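Local structure of enoyl-CoA hydratase (Mycobacterium avium subsp. paratuberculosis, 4LK5) at residues C[48-59]-C[84-95]; C[152-162]-C[210-220]. The protein probably catalyses the reversible addition of water across the double bond of enoyl-CoA thioesters, as a member of the enoyl-CoA hydratase/isomerase (crotonase) family. All coordinates share one frame; numbering follows the deposited sequence.

How the interactions relate
From the N terminus, residues 48-59 comprise the end of strand 45-50 and the loop after it, and interaction 1 closes when residues 84-95 return beside them after helix 61-76, completing a beta-alpha-beta unit. The chain then passes through strand 132-136 before interaction 2 opens at residues 152-162. It closes a longer excursion, which includes helices 177-185, 187-195 and 202-208, where residues 210-220 add strand 213-215 at the margin of the sheet. The two loops follow in series, neither nesting nor crossing. Their centres are about 15 Å apart, and both belong to one mixed sheet, where strand 132-136 lies between strands 82-87 and 153-157.

Interaction 1: C[48-59]-C[84-95]; sequences VTINRPDSLNSL and RIGGAGRGFSSG
Val48 and Ile50 pair with the strand ending at Gly87 in parallel register, through a ladder in which Gly86 N donates to Val48 O and Ile50 N to Gly86 O, the latter at 2.9 Å. On the face shared with Ile85, Val48 CG1 and Ile85 CG2 lie side by side 3.9 Å apart, over Met71 of helix 61-76. Ala88 N still reaches Ile50 O as the strands end, and the two chains then continue together as loops.

Leu56 stitches the loops with an apolar side chain. Its CB rests against Ser94, 4.1 Å from Ser94 OG. At the fork the branches part: CD1 settles on the backbone of Gly91, 3.8 Å from Gly91 N, while CD2 lies 3.9 Å from Arg90 NH1 as the two side chains cross at a slant.

Polar contacts reinforce the same loop pair. Ser94 OG donates to Ser55 O at 3.2 Å, meeting it in the carbonyl plane, and Ser94 N donates to Leu56 O. Ser93 OG, swung away from its own backbone N (chi1 157°), gives its proton to Asn57 O from above the carbonyl plane. It also accepts from Gly95 N at 2.8 Å, an ST turn. That hydroxyl is therefore used in both directions, which should fix its rotation.

Asn51-Arg52-Pro53 is the Asn-Arg-Pro sequence familiar from crotonases, and the glycine-rich turn through Phe92 and Gly95 probably belongs to the loop that in crotonase relatives supplies a backbone N-H of the oxyanion hole. By bonding to the carbonyls of residues 55-57, Ser93 OG, Ser94 OG and Ser94 N probably hold that loop's backbone in a defined shape.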
# COMPACT_ATOMS: atom_id res chain seq x y z
N VAL C 48 12.18 -23.79 11.39
CA VAL C 48 13.26 -23.04 11.92
C VAL C 48 12.69 -22.42 13.18
O VAL C 48 11.77 -21.62 13.12
CB VAL C 48 13.74 -22.00 10.89
CG1 VAL C 48 14.63 -20.96 11.54
CG2 VAL C 48 14.52 -22.68 9.76
N THR C 49 13.24 -22.80 14.32
CA THR C 49 12.64 -22.44 15.57
C THR C 49 13.68 -21.89 16.55
O THR C 49 14.61 -22.58 16.95
CB THR C 49 11.89 -23.65 16.15
OG1 THR C 49 11.15 -24.28 15.09
CG2 THR C 49 10.96 -23.24 17.29
N ILE C 50 13.51 -20.61 16.89
CA ILE C 50 14.38 -19.92 17.85
C ILE C 50 14.02 -20.51 19.21
O ILE C 50 12.84 -20.84 19.43
CB ILE C 50 14.18 -18.39 17.84
CG1 ILE C 50 14.38 -17.81 16.43
CG2 ILE C 50 15.13 -17.69 18.79
CD1 ILE C 50 13.99 -16.34 16.28
N ASN C 51 15.01 -20.67 20.09
CA ASN C 51 14.84 -21.41 21.35
C ASN C 51 15.53 -20.75 22.54
O ASN C 51 16.24 -21.38 23.31
CB ASN C 51 15.35 -22.85 21.17
CG ASN C 51 14.60 -23.85 22.03
OD1 ASN C 51 14.08 -23.52 23.10
ND2 ASN C 51 14.53 -25.09 21.54
N ARG C 52 15.30 -19.47 22.69
CA ARG C 52 15.82 -18.74 23.81
C ARG C 52 14.63 -18.22 24.62
O ARG C 52 14.52 -17.01 24.88
CB ARG C 52 16.76 -17.67 23.27
CG ARG C 52 17.99 -18.30 22.60
CD ARG C 52 18.81 -17.35 21.72
NE ARG C 52 18.98 -16.00 22.28
CZ ARG C 52 19.78 -15.69 23.30
NH1 ARG C 52 20.49 -16.62 23.93
NH2 ARG C 52 19.86 -14.43 23.72
N PRO C 53 13.74 -19.14 25.04
CA PRO C 53 12.47 -18.77 25.64
C PRO C 53 12.65 -17.80 26.79
O PRO C 53 11.99 -16.76 26.84
CB PRO C 53 11.89 -20.10 26.14
CG PRO C 53 13.03 -21.07 26.16
CD PRO C 53 13.97 -20.60 25.09
N ASP C 54 13.53 -18.16 27.72
CA ASP C 54 14.03 -17.27 28.79
C ASP C 54 14.00 -15.73 28.47
O ASP C 54 13.55 -14.93 29.28
CB ASP C 54 15.44 -17.76 29.20
CG ASP C 54 16.17 -18.54 28.07
OD1 ASP C 54 15.83 -19.72 27.80
OD2 ASP C 54 17.08 -17.96 27.43
N SER C 55 14.48 -15.33 27.29
CA SER C 55 14.53 -13.90 26.88
C SER C 55 13.52 -13.54 25.76
O SER C 55 13.59 -12.45 25.17
CB SER C 55 15.95 -13.53 26.42
OG SER C 55 16.36 -14.27 25.29
N LEU C 56 12.60 -14.47 25.48
CA LEU C 56 11.46 -14.26 24.58
C LEU C 56 11.95 -14.37 23.15
O LEU C 56 11.53 -13.63 22.26
CB LEU C 56 10.77 -12.91 24.87
CG LEU C 56 9.24 -12.82 24.93
CD1 LEU C 56 8.60 -14.05 25.58
CD2 LEU C 56 8.87 -11.54 25.67
N ASN C 57 12.84 -15.35 22.98
CA ASN C 57 13.53 -15.60 21.73
C ASN C 57 14.35 -14.39 21.19
O ASN C 57 14.29 -14.10 19.99
CB ASN C 57 12.54 -16.15 20.71
CG ASN C 57 11.82 -17.40 21.20
OD1 ASN C 57 10.60 -17.51 21.13
ND2 ASN C 57 12.59 -18.37 21.68
N SER C 58 15.11 -13.72 22.08
CA SER C 58 16.13 -12.67 21.72
C SER C 58 17.04 -13.17 20.63
O SER C 58 17.13 -14.35 20.44
CB SER C 58 17.08 -12.32 22.90
OG SER C 58 16.49 -11.52 23.90
N LEU C 59 17.75 -12.28 19.95
CA LEU C 59 18.62 -12.71 18.86
C LEU C 59 20.07 -12.27 19.08
O LEU C 59 20.35 -11.09 19.20
CB LEU C 59 18.08 -12.16 17.53
CG LEU C 59 16.78 -12.75 16.99
CD1 LEU C 59 16.38 -12.17 15.63
CD2 LEU C 59 16.94 -14.24 16.85
N ARG C 84 8.88 -22.84 7.61
CA ARG C 84 8.22 -22.13 8.69
C ARG C 84 9.23 -21.64 9.68
O ARG C 84 10.11 -22.38 10.07
CB ARG C 84 7.18 -22.98 9.42
CG ARG C 84 7.35 -24.49 9.36
CD ARG C 84 7.26 -25.18 10.73
NE ARG C 84 6.00 -24.98 11.46
CZ ARG C 84 5.89 -24.33 12.63
NH1 ARG C 84 6.95 -23.79 13.22
NH2 ARG C 84 4.70 -24.23 13.22
N ILE C 85 9.10 -20.37 10.08
CA ILE C 85 9.91 -19.81 11.15
C ILE C 85 8.98 -19.61 12.29
O ILE C 85 7.84 -19.18 12.10
CB ILE C 85 10.40 -18.36 10.93
CG1 ILE C 85 10.15 -17.86 9.53
CG2 ILE C 85 11.86 -18.20 11.37
CD1 ILE C 85 11.00 -18.56 8.51
N GLY C 86 9.51 -19.86 13.48
CA GLY C 86 8.81 -19.58 14.72
C GLY C 86 9.78 -19.52 15.88
O GLY C 86 11.01 -19.62 15.69
N GLY C 87 9.23 -19.31 17.08
CA GLY C 87 9.99 -19.24 18.31
C GLY C 87 9.28 -20.00 19.42
O GLY C 87 8.05 -20.00 19.45
N ALA C 88 10.06 -20.62 20.32
CA ALA C 88 9.50 -21.53 21.36
C ALA C 88 8.82 -20.80 22.52
O ALA C 88 9.21 -19.68 22.90
CB ALA C 88 10.57 -22.48 21.88
N GLY C 89 7.81 -21.45 23.09
CA GLY C 89 7.11 -20.96 24.26
C GLY C 89 6.19 -19.79 23.97
O GLY C 89 5.42 -19.83 23.04
N ARG C 90 6.29 -18.74 24.78
CA ARG C 90 5.32 -17.64 24.76
C ARG C 90 5.47 -16.74 23.52
O ARG C 90 4.46 -16.40 22.87
CB ARG C 90 5.46 -16.80 26.04
CG ARG C 90 4.37 -15.76 26.23
CD ARG C 90 4.72 -14.80 27.36
NE ARG C 90 4.32 -13.41 27.04
CZ ARG C 90 4.97 -12.33 27.48
NH1 ARG C 90 6.06 -12.44 28.24
NH2 ARG C 90 4.54 -11.11 27.14
N GLY C 91 6.71 -16.37 23.20
CA GLY C 91 7.00 -15.34 22.19
C GLY C 91 7.40 -15.89 20.84
O GLY C 91 7.65 -17.09 20.69
N PHE C 92 7.39 -15.00 19.84
CA PHE C 92 7.89 -15.31 18.51
C PHE C 92 9.37 -14.90 18.46
O PHE C 92 10.22 -15.74 18.28
CB PHE C 92 7.07 -14.57 17.44
CG PHE C 92 7.67 -14.65 16.06
CD1 PHE C 92 7.61 -15.83 15.32
CD2 PHE C 92 8.33 -13.54 15.50
CE1 PHE C 92 8.18 -15.91 14.05
CE2 PHE C 92 8.88 -13.62 14.22
CZ PHE C 92 8.82 -14.80 13.50
N SER C 93 9.65 -13.60 18.60
CA SER C 93 10.98 -13.09 18.94
C SER C 93 10.90 -11.63 19.33
O SER C 93 10.24 -10.84 18.63
CB SER C 93 12.00 -13.20 17.82
OG SER C 93 13.05 -12.24 18.02
N SER C 94 11.62 -11.29 20.40
CA SER C 94 11.73 -9.92 20.89
C SER C 94 12.79 -9.12 20.13
O SER C 94 13.06 -7.97 20.46
CB SER C 94 12.03 -9.88 22.39
OG SER C 94 13.24 -10.55 22.68
N GLY C 95 13.38 -9.73 19.11
CA GLY C 95 14.25 -9.00 18.21
C GLY C 95 15.68 -9.08 18.69
O GLY C 95 16.04 -10.02 19.40

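Interaction 2: C[152-162]-C[210-220]; sequences DVVLASENAFF and LVTAVYPADEF
Val154 and Thr212 begin the hydrogen-bonded seam between strands 153-157 and 213-215. Here a hydroxyl takes the place of a peptide carbonyl: with OG1 turned beside its own backbone N (chi1 -52°), Thr212 receives Val154 N at 2.8 Å in a nearly straight bond (170°). Val154 O in turn accepts from both Thr212 N and Ala213 N. Thr212 OG1 also donates to a water that bridges to Asp152 O. Beyond this point ordinary parallel pairing takes over, with Ala156 N bonded to Ala213 O, Tyr215 N to Ala156 O, and Glu158 N to Tyr215 O. Strand 213-215 thus becomes the outermost strand of the sheet within this chain, in the crotonase-like fold.

Apolar packing lines both faces. On one, Val154 CG1 meets Val211 CG1 at 3.7 Å, the side chains crossing at about a right angle, and Val211 CG1 also touches Phe162 CZ at 3.7 Å. Leu210 CD2 lies over a face of the Phe162 ring. On the other, Leu155 CG sits at the edge of the Tyr215 ring, 4.0 Å from Tyr215 CE2.

A CH-pi contact ties the first turn of helix 217-233 to the end of strand 153-157. Ser157 CB stands over the Phe220 ring, 4.0 Å from its centroid, while Ser157 OG accepts from Asn159 N at 2.8 Å, forming an ST turn.

Ile188 of the second subunit packs on Val154 and Thr212, placing this seam at an interface of the three-chain assembly. Accepting from Val154 N and donating to the water, the buried Thr212 hydroxyl is satisfied where the strands join.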
# COMPACT_ATOMS: atom_id res chain seq x y z
N ASP C 152 6.16 -14.71 3.46
CA ASP C 152 5.09 -14.69 2.43
C ASP C 152 3.70 -14.82 3.04
O ASP C 152 2.70 -14.30 2.53
CB ASP C 152 5.33 -15.86 1.50
CG ASP C 152 6.72 -15.82 0.87
OD1 ASP C 152 7.11 -14.74 0.34
OD2 ASP C 152 7.42 -16.84 0.95
N VAL C 153 3.66 -15.54 4.13
CA VAL C 153 2.44 -15.81 4.81
C VAL C 153 2.73 -15.55 6.27
O VAL C 153 3.75 -16.01 6.78
CB VAL C 153 2.04 -17.28 4.57
CG1 VAL C 153 0.92 -17.70 5.50
CG2 VAL C 153 1.63 -17.46 3.13
N VAL C 154 1.87 -14.79 6.93
CA VAL C 154 2.02 -14.56 8.35
C VAL C 154 0.76 -14.99 9.10
O VAL C 154 -0.29 -14.39 8.95
CB VAL C 154 2.37 -13.09 8.63
CG1 VAL C 154 2.71 -12.86 10.10
CG2 VAL C 154 3.54 -12.69 7.77
N LEU C 155 0.88 -16.05 9.89
CA LEU C 155 -0.20 -16.58 10.71
C LEU C 155 0.02 -16.14 12.15
O LEU C 155 1.06 -16.37 12.72
CB LEU C 155 -0.19 -18.10 10.64
CG LEU C 155 -0.82 -18.84 9.44
CD1 LEU C 155 -1.07 -18.00 8.22
CD2 LEU C 155 0.00 -20.05 9.07
N ALA C 156 -0.98 -15.48 12.71
CA ALA C 156 -0.93 -14.99 14.05
C ALA C 156 -2.02 -15.60 14.97
O ALA C 156 -3.13 -15.92 14.53
CB ALA C 156 -1.05 -13.48 14.03
N SER C 157 -1.64 -15.80 16.23
CA SER C 157 -2.55 -16.05 17.34
C SER C 157 -3.23 -14.77 17.79
O SER C 157 -2.66 -13.67 17.69
CB SER C 157 -1.76 -16.60 18.53
OG SER C 157 -2.53 -16.55 19.71
N GLU C 158 -4.43 -14.89 18.34
CA GLU C 158 -5.04 -13.74 18.98
C GLU C 158 -4.16 -13.22 20.13
O GLU C 158 -4.26 -12.05 20.47
CB GLU C 158 -6.48 -14.04 19.43
CG GLU C 158 -7.41 -14.08 18.23
CD GLU C 158 -8.88 -13.96 18.55
OE1 GLU C 158 -9.37 -14.78 19.35
OE2 GLU C 158 -9.53 -13.05 17.96
N ASN C 159 -3.29 -14.06 20.67
CA ASN C 159 -2.31 -13.63 21.70
C ASN C 159 -1.16 -12.76 21.19
O ASN C 159 -0.55 -12.02 21.95
CB ASN C 159 -1.70 -14.84 22.42
CG ASN C 159 -2.66 -15.48 23.42
OD1 ASN C 159 -3.74 -14.94 23.70
ND2 ASN C 159 -2.27 -16.64 23.95
N ALA C 160 -0.87 -12.86 19.90
CA ALA C 160 0.24 -12.15 19.29
C ALA C 160 0.04 -10.66 19.23
O ALA C 160 -1.07 -10.18 19.18
CB ALA C 160 0.48 -12.67 17.89
N PHE C 161 1.15 -9.94 19.23
CA PHE C 161 1.17 -8.54 18.83
C PHE C 161 2.49 -8.18 18.17
O PHE C 161 3.49 -8.87 18.31
CB PHE C 161 0.88 -7.59 19.99
CG PHE C 161 1.94 -7.59 21.08
CD1 PHE C 161 3.13 -6.84 20.93
CD2 PHE C 161 1.76 -8.33 22.26
CE1 PHE C 161 4.11 -6.83 21.91
CE2 PHE C 161 2.73 -8.32 23.24
CZ PHE C 161 3.91 -7.57 23.07
N PHE C 162 2.46 -7.04 17.47
CA PHE C 162 3.58 -6.56 16.73
C PHE C 162 4.02 -5.20 17.23
O PHE C 162 3.21 -4.33 17.55
CB PHE C 162 3.21 -6.51 15.24
CG PHE C 162 2.88 -7.86 14.68
CD1 PHE C 162 1.62 -8.43 14.89
CD2 PHE C 162 3.82 -8.58 14.00
CE1 PHE C 162 1.31 -9.69 14.38
CE2 PHE C 162 3.53 -9.85 13.50
CZ PHE C 162 2.27 -10.40 13.70
N LEU C 210 -1.56 -6.46 7.58
CA LEU C 210 -0.20 -6.77 8.01
C LEU C 210 0.04 -8.26 8.12
O LEU C 210 1.19 -8.69 8.07
CB LEU C 210 0.13 -6.14 9.37
CG LEU C 210 1.58 -6.16 9.89
CD1 LEU C 210 2.44 -5.29 9.01
CD2 LEU C 210 1.70 -5.64 11.32
N VAL C 211 -1.03 -9.05 8.32
CA VAL C 211 -0.89 -10.52 8.43
C VAL C 211 -1.96 -11.27 7.68
O VAL C 211 -3.00 -10.73 7.32
CB VAL C 211 -0.88 -11.03 9.88
CG1 VAL C 211 0.16 -10.29 10.70
CG2 VAL C 211 -2.25 -10.89 10.53
N THR C 212 -1.69 -12.53 7.46
CA THR C 212 -2.47 -13.33 6.59
C THR C 212 -3.73 -13.83 7.31
O THR C 212 -4.86 -13.79 6.76
CB THR C 212 -1.59 -14.46 6.05
OG1 THR C 212 -0.38 -13.89 5.52
CG2 THR C 212 -2.33 -15.22 4.95
N ALA C 213 -3.55 -14.28 8.56
CA ALA C 213 -4.68 -14.76 9.35
C ALA C 213 -4.44 -14.75 10.84
O ALA C 213 -3.31 -14.84 11.30
CB ALA C 213 -5.10 -16.16 8.89
N VAL C 214 -5.53 -14.64 11.58
CA VAL C 214 -5.54 -14.63 13.04
C VAL C 214 -6.38 -15.82 13.47
O VAL C 214 -7.41 -16.08 12.90
CB VAL C 214 -6.19 -13.34 13.61
CG1 VAL C 214 -6.17 -13.35 15.14
CG2 VAL C 214 -5.50 -12.08 13.07
N TYR C 215 -5.94 -16.53 14.50
CA TYR C 215 -6.71 -17.64 15.03
C TYR C 215 -6.80 -17.50 16.53
O TYR C 215 -5.84 -17.07 17.16
CB TYR C 215 -6.03 -18.96 14.72
CG TYR C 215 -5.75 -19.14 13.26
CD1 TYR C 215 -6.77 -19.16 12.34
CD2 TYR C 215 -4.46 -19.29 12.79
CE1 TYR C 215 -6.52 -19.33 11.00
CE2 TYR C 215 -4.19 -19.46 11.45
CZ TYR C 215 -5.22 -19.47 10.56
OH TYR C 215 -4.97 -19.63 9.23
N PRO C 216 -7.94 -17.88 17.12
CA PRO C 216 -7.97 -17.98 18.58
C PRO C 216 -6.82 -18.84 19.11
O PRO C 216 -6.46 -19.86 18.50
CB PRO C 216 -9.33 -18.64 18.85
CG PRO C 216 -10.18 -18.27 17.67
CD PRO C 216 -9.21 -18.36 16.52
N ALA C 217 -6.22 -18.41 20.22
CA ALA C 217 -5.08 -19.12 20.82
C ALA C 217 -5.27 -20.63 20.92
O ALA C 217 -4.42 -21.42 20.47
CB ALA C 217 -4.76 -18.54 22.20
N ASP C 218 -6.40 -21.06 21.48
CA ASP C 218 -6.60 -22.52 21.68
C ASP C 218 -6.68 -23.31 20.35
O ASP C 218 -6.32 -24.48 20.30
CB ASP C 218 -7.77 -22.81 22.65
CG ASP C 218 -9.11 -22.30 22.14
OD1 ASP C 218 -9.20 -21.79 21.00
OD2 ASP C 218 -10.10 -22.40 22.89
N GLU C 219 -7.11 -22.65 19.27
CA GLU C 219 -7.11 -23.24 17.90
C GLU C 219 -5.83 -22.99 17.05
O GLU C 219 -5.63 -23.65 16.01
CB GLU C 219 -8.35 -22.76 17.14
CG GLU C 219 -9.66 -23.20 17.79
CD GLU C 219 -10.82 -22.29 17.46
OE1 GLU C 219 -11.17 -22.20 16.27
OE2 GLU C 219 -11.39 -21.68 18.39
N PHE C 220 -4.96 -22.08 17.51
CA PHE C 220 -3.76 -21.67 16.73
C PHE C 220 -2.88 -22.77 16.15
O PHE C 220 -2.58 -22.75 14.97
CB PHE C 220 -2.87 -20.72 17.54
CG PHE C 220 -1.79 -20.07 16.72
CD1 PHE C 220 -2.13 -19.21 15.68
CD2 PHE C 220 -0.44 -20.31 16.98
CE1 PHE C 220 -1.16 -18.61 14.92
CE2 PHE C 220 0.53 -19.70 16.22
CZ PHE C 220 0.18 -18.85 15.18
O HOH W 1 0.00 -13.82 2.91